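Long-range contact in kinesin-like protein KAR3 (PDB 1F9V), which probably hydrolyses ATP to drive movement along microtubules, as a kinesin-related motor whose nucleotide site here holds ADP: residues 220-225 against 239-244. The protein carries 2 engineered substitutions. Numbering follows the deposited sequence.
Sequences IFIIHL and TLNLVD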
ATOM      1  N   ILE A 220      -5.535  -7.211  -2.550  1.00  9.51           N
ATOM      2  CA  ILE A 220      -5.548  -6.886  -1.130  1.00  9.54           C
ATOM      3  C   ILE A 220      -5.367  -8.093  -0.216  1.00  9.86           C
ATOM      4  O   ILE A 220      -6.178  -9.017  -0.232  1.00  9.96           O
ATOM      5  CB  ILE A 220      -6.880  -6.169  -0.765  1.00 10.48           C
ATOM      6  CG1 ILE A 220      -7.116  -5.004  -1.731  1.00 11.74           C
ATOM      7  CG2 ILE A 220      -6.841  -5.664   0.667  1.00 11.21           C
ATOM      8  CD1 ILE A 220      -8.489  -4.977  -2.346  1.00 14.90           C
ATOM      9  N   PHE A 221      -4.293  -8.080   0.569  1.00  9.70           N
ATOM     10  CA  PHE A 221      -4.012  -9.156   1.515  1.00  9.20           C
ATOM     11  C   PHE A 221      -4.475  -8.645   2.882  1.00  9.39           C
ATOM     12  O   PHE A 221      -3.913  -7.700   3.439  1.00  9.09           O
ATOM     13  CB  PHE A 221      -2.510  -9.472   1.524  1.00 10.62           C
ATOM     14  CG  PHE A 221      -2.171 -10.816   2.105  1.00 12.01           C
ATOM     15  CD1 PHE A 221      -2.033 -10.977   3.478  1.00 13.12           C
ATOM     16  CD2 PHE A 221      -1.988 -11.923   1.280  1.00 14.10           C
ATOM     17  CE1 PHE A 221      -1.719 -12.223   4.026  1.00 13.66           C
ATOM     18  CE2 PHE A 221      -1.674 -13.175   1.818  1.00 13.55           C
ATOM     19  CZ  PHE A 221      -1.541 -13.319   3.196  1.00 12.47           C
ATOM     20  N   ILE A 222      -5.517  -9.273   3.417  1.00  8.75           N
ATOM     21  CA  ILE A 222      -6.079  -8.861   4.696  1.00  8.86           C
ATOM     22  C   ILE A 222      -5.698  -9.824   5.803  1.00  8.58           C
ATOM     23  O   ILE A 222      -5.876 -11.034   5.670  1.00  9.84           O
ATOM     24  CB  ILE A 222      -7.627  -8.758   4.607  1.00 10.27           C
ATOM     25  CG1 ILE A 222      -8.017  -7.831   3.449  1.00 10.57           C
ATOM     26  CG2 ILE A 222      -8.191  -8.241   5.917  1.00  9.69           C
ATOM     27  CD1 ILE A 222      -9.506  -7.812   3.122  1.00 12.48           C
ATOM     28  N   ILE A 223      -5.175  -9.273   6.890  1.00  7.98           N
ATOM     29  CA  ILE A 223      -4.745 -10.053   8.043  1.00 10.10           C
ATOM     30  C   ILE A 223      -5.465  -9.571   9.298  1.00 10.47           C
ATOM     31  O   ILE A 223      -5.507  -8.371   9.575  1.00 11.51           O
ATOM     32  CB  ILE A 223      -3.227  -9.892   8.289  1.00 10.39           C
ATOM     33  CG1 ILE A 223      -2.440 -10.460   7.104  1.00 11.76           C
ATOM     34  CG2 ILE A 223      -2.836 -10.566   9.601  1.00 10.99           C
ATOM     35  CD1 ILE A 223      -1.052  -9.859   6.941  1.00 13.26           C
ATOM     36  N   HIS A 224      -6.030 -10.506  10.056  1.00 10.32           N
ATOM     37  CA  HIS A 224      -6.717 -10.157  11.295  1.00 10.81           C
ATOM     38  C   HIS A 224      -5.934 -10.740  12.469  1.00 11.51           C
ATOM     39  O   HIS A 224      -5.584 -11.921  12.466  1.00 12.21           O
ATOM     40  CB  HIS A 224      -8.144 -10.708  11.281  1.00 10.97           C
ATOM     41  CG  HIS A 224      -8.899 -10.385  10.029  1.00 10.31           C
ATOM     42  ND1 HIS A 224      -9.423  -9.136   9.778  1.00 11.93           N
ATOM     43  CD2 HIS A 224      -9.202 -11.144   8.951  1.00 11.25           C
ATOM     44  CE1 HIS A 224     -10.020  -9.139   8.600  1.00 11.77           C
ATOM     45  NE2 HIS A 224      -9.901 -10.345   8.077  1.00 13.04           N
ATOM     46  N   LEU A 225      -5.635  -9.901  13.454  1.00 12.72           N
ATOM     47  CA  LEU A 225      -4.899 -10.342  14.633  1.00 13.76           C
ATOM     48  C   LEU A 225      -5.831 -10.285  15.822  1.00 15.23           C
ATOM     49  O   LEU A 225      -6.170  -9.195  16.289  1.00 14.31           O
ATOM     50  CB  LEU A 225      -3.707  -9.426  14.918  1.00 15.39           C
ATOM     51  CG  LEU A 225      -2.628  -9.234  13.857  1.00 17.51           C
ATOM     52  CD1 LEU A 225      -1.471  -8.466  14.484  1.00 17.35           C
ATOM     53  CD2 LEU A 225      -2.158 -10.580  13.325  1.00 18.02           C
ATOM     54  N   THR A 239      -6.693  -5.160  12.247  1.00 10.03           N
ATOM     55  CA  THR A 239      -6.655  -5.673  10.887  1.00 10.56           C
ATOM     56  C   THR A 239      -5.618  -4.937  10.035  1.00  9.79           C
ATOM     57  O   THR A 239      -5.498  -3.715  10.105  1.00 10.04           O
ATOM     58  CB  THR A 239      -8.047  -5.547  10.220  1.00  9.12           C
ATOM     59  OG1 THR A 239      -8.989  -6.357  10.939  1.00 11.45           O
ATOM     60  CG2 THR A 239      -8.003  -6.003   8.780  1.00  9.07           C
ATOM     61  N   LEU A 240      -4.860  -5.703   9.258  1.00  9.20           N
ATOM     62  CA  LEU A 240      -3.860  -5.144   8.360  1.00  8.99           C
ATOM     63  C   LEU A 240      -4.325  -5.392   6.942  1.00  8.63           C
ATOM     64  O   LEU A 240      -4.713  -6.508   6.592  1.00  8.35           O
ATOM     65  CB  LEU A 240      -2.501  -5.813   8.564  1.00  9.86           C
ATOM     66  CG  LEU A 240      -1.909  -5.641   9.957  1.00 12.11           C
ATOM     67  CD1 LEU A 240      -2.058  -6.958  10.712  1.00 13.24           C
ATOM     68  CD2 LEU A 240      -0.446  -5.203   9.860  1.00 12.70           C
ATOM     69  N   ASN A 241      -4.295  -4.341   6.129  1.00  7.05           N
ATOM     70  CA  ASN A 241      -4.697  -4.445   4.737  1.00  7.16           C
ATOM     71  C   ASN A 241      -3.491  -4.030   3.910  1.00  6.46           C
ATOM     72  O   ASN A 241      -3.134  -2.854   3.870  1.00  8.14           O
ATOM     73  CB  ASN A 241      -5.891  -3.527   4.473  1.00  8.34           C
ATOM     74  CG  ASN A 241      -7.009  -3.744   5.472  1.00  8.06           C
ATOM     75  OD1 ASN A 241      -7.854  -4.621   5.283  1.00  9.75           O
ATOM     76  ND2 ASN A 241      -7.009  -2.963   6.547  1.00  7.46           N
ATOM     77  N   LEU A 242      -2.862  -5.019   3.285  1.00  6.91           N
ATOM     78  CA  LEU A 242      -1.663  -4.812   2.467  1.00  6.83           C
ATOM     79  C   LEU A 242      -2.079  -4.842   0.999  1.00  6.50           C
ATOM     80  O   LEU A 242      -2.374  -5.897   0.437  1.00  7.18           O
ATOM     81  CB  LEU A 242      -0.635  -5.901   2.810  1.00  7.61           C
ATOM     82  CG  LEU A 242      -0.480  -6.101   4.329  1.00 11.21           C
ATOM     83  CD1 LEU A 242       0.561  -7.166   4.619  1.00 11.27           C
ATOM     84  CD2 LEU A 242      -0.091  -4.784   4.989  1.00 10.53           C
ATOM     85  N   VAL A 243      -2.071  -3.663   0.380  1.00  7.08           N
ATOM     86  CA  VAL A 243      -2.538  -3.488  -0.989  1.00  7.17           C
ATOM     87  C   VAL A 243      -1.505  -3.211  -2.071  1.00  7.47           C
ATOM     88  O   VAL A 243      -0.658  -2.331  -1.929  1.00  8.40           O
ATOM     89  CB  VAL A 243      -3.584  -2.333  -1.042  1.00  8.69           C
ATOM     90  CG1 VAL A 243      -4.280  -2.291  -2.403  1.00  7.04           C
ATOM     91  CG2 VAL A 243      -4.600  -2.497   0.086  1.00  7.76           C
ATOM     92  N   ASP A 244      -1.626  -3.958  -3.163  1.00  7.13           N
ATOM     93  CA  ASP A 244      -0.782  -3.826  -4.347  1.00  7.60           C
ATOM     94  C   ASP A 244      -1.768  -3.258  -5.378  1.00  6.76           C
ATOM     95  O   ASP A 244      -2.510  -3.995  -6.031  1.00  7.35           O
ATOM     96  CB  ASP A 244      -0.274  -5.212  -4.752  1.00  9.53           C
ATOM     97  CG  ASP A 244       0.611  -5.189  -5.978  1.00 10.41           C
ATOM     98  OD1 ASP A 244       0.797  -4.111  -6.582  1.00 11.13           O
ATOM     99  OD2 ASP A 244       1.121  -6.273  -6.333  1.00 11.60           O
TER
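Phe221 and Leu242 face each other as a hydrogen-bonded antiparallel pair, with N-H...O bonds of 2.9 Å both from Phe221 N to Leu242 O and from Leu242 N to Phe221 O. Ile223 and Leu240 repeat the pattern, while Ile220-Val243, Ile222-Asn241 and His224-Thr239 are non-hydrogen-bonded pairs; the N-to-C directions of the two segments differ by 166°. Leu240 CD1 lies against Ile223 CG2 and Leu225 CG, both at 3.9 Å, and Ile223 CD1 reaches Leu242 CD1. Apolar residues suit this buried side, which helix 109-124 covers: Ile110 touches Phe221 and Leu242. On the other face, beta-branched Ile220 and Val243 lie side by side. Asn241 OD1 rests on Ile222 CG1 and CG2, while ND2 gives its buried amide a weak hydrogen bond to Val86 O. Thr239 serves two neighbours: CG2 meets Ile222 CG2 at 3.6 Å, and chi1 of -63° turns OG1 to the ring edge of His224, where it shares a 3.0 Å hydrogen bond with ND1. His224 NE2 is hydrogen-bonded to Glu136 OE1, so the imidazole's rotation is fixed. The segments belong to the hairpin of strands 218-228 and 235-244 in the central sheet of the kinesin motor domain, a P-loop NTPase fold; at the hairpin's end, Asp244 OD2 is hydrogen-bonded to P-loop Thr99 OG1.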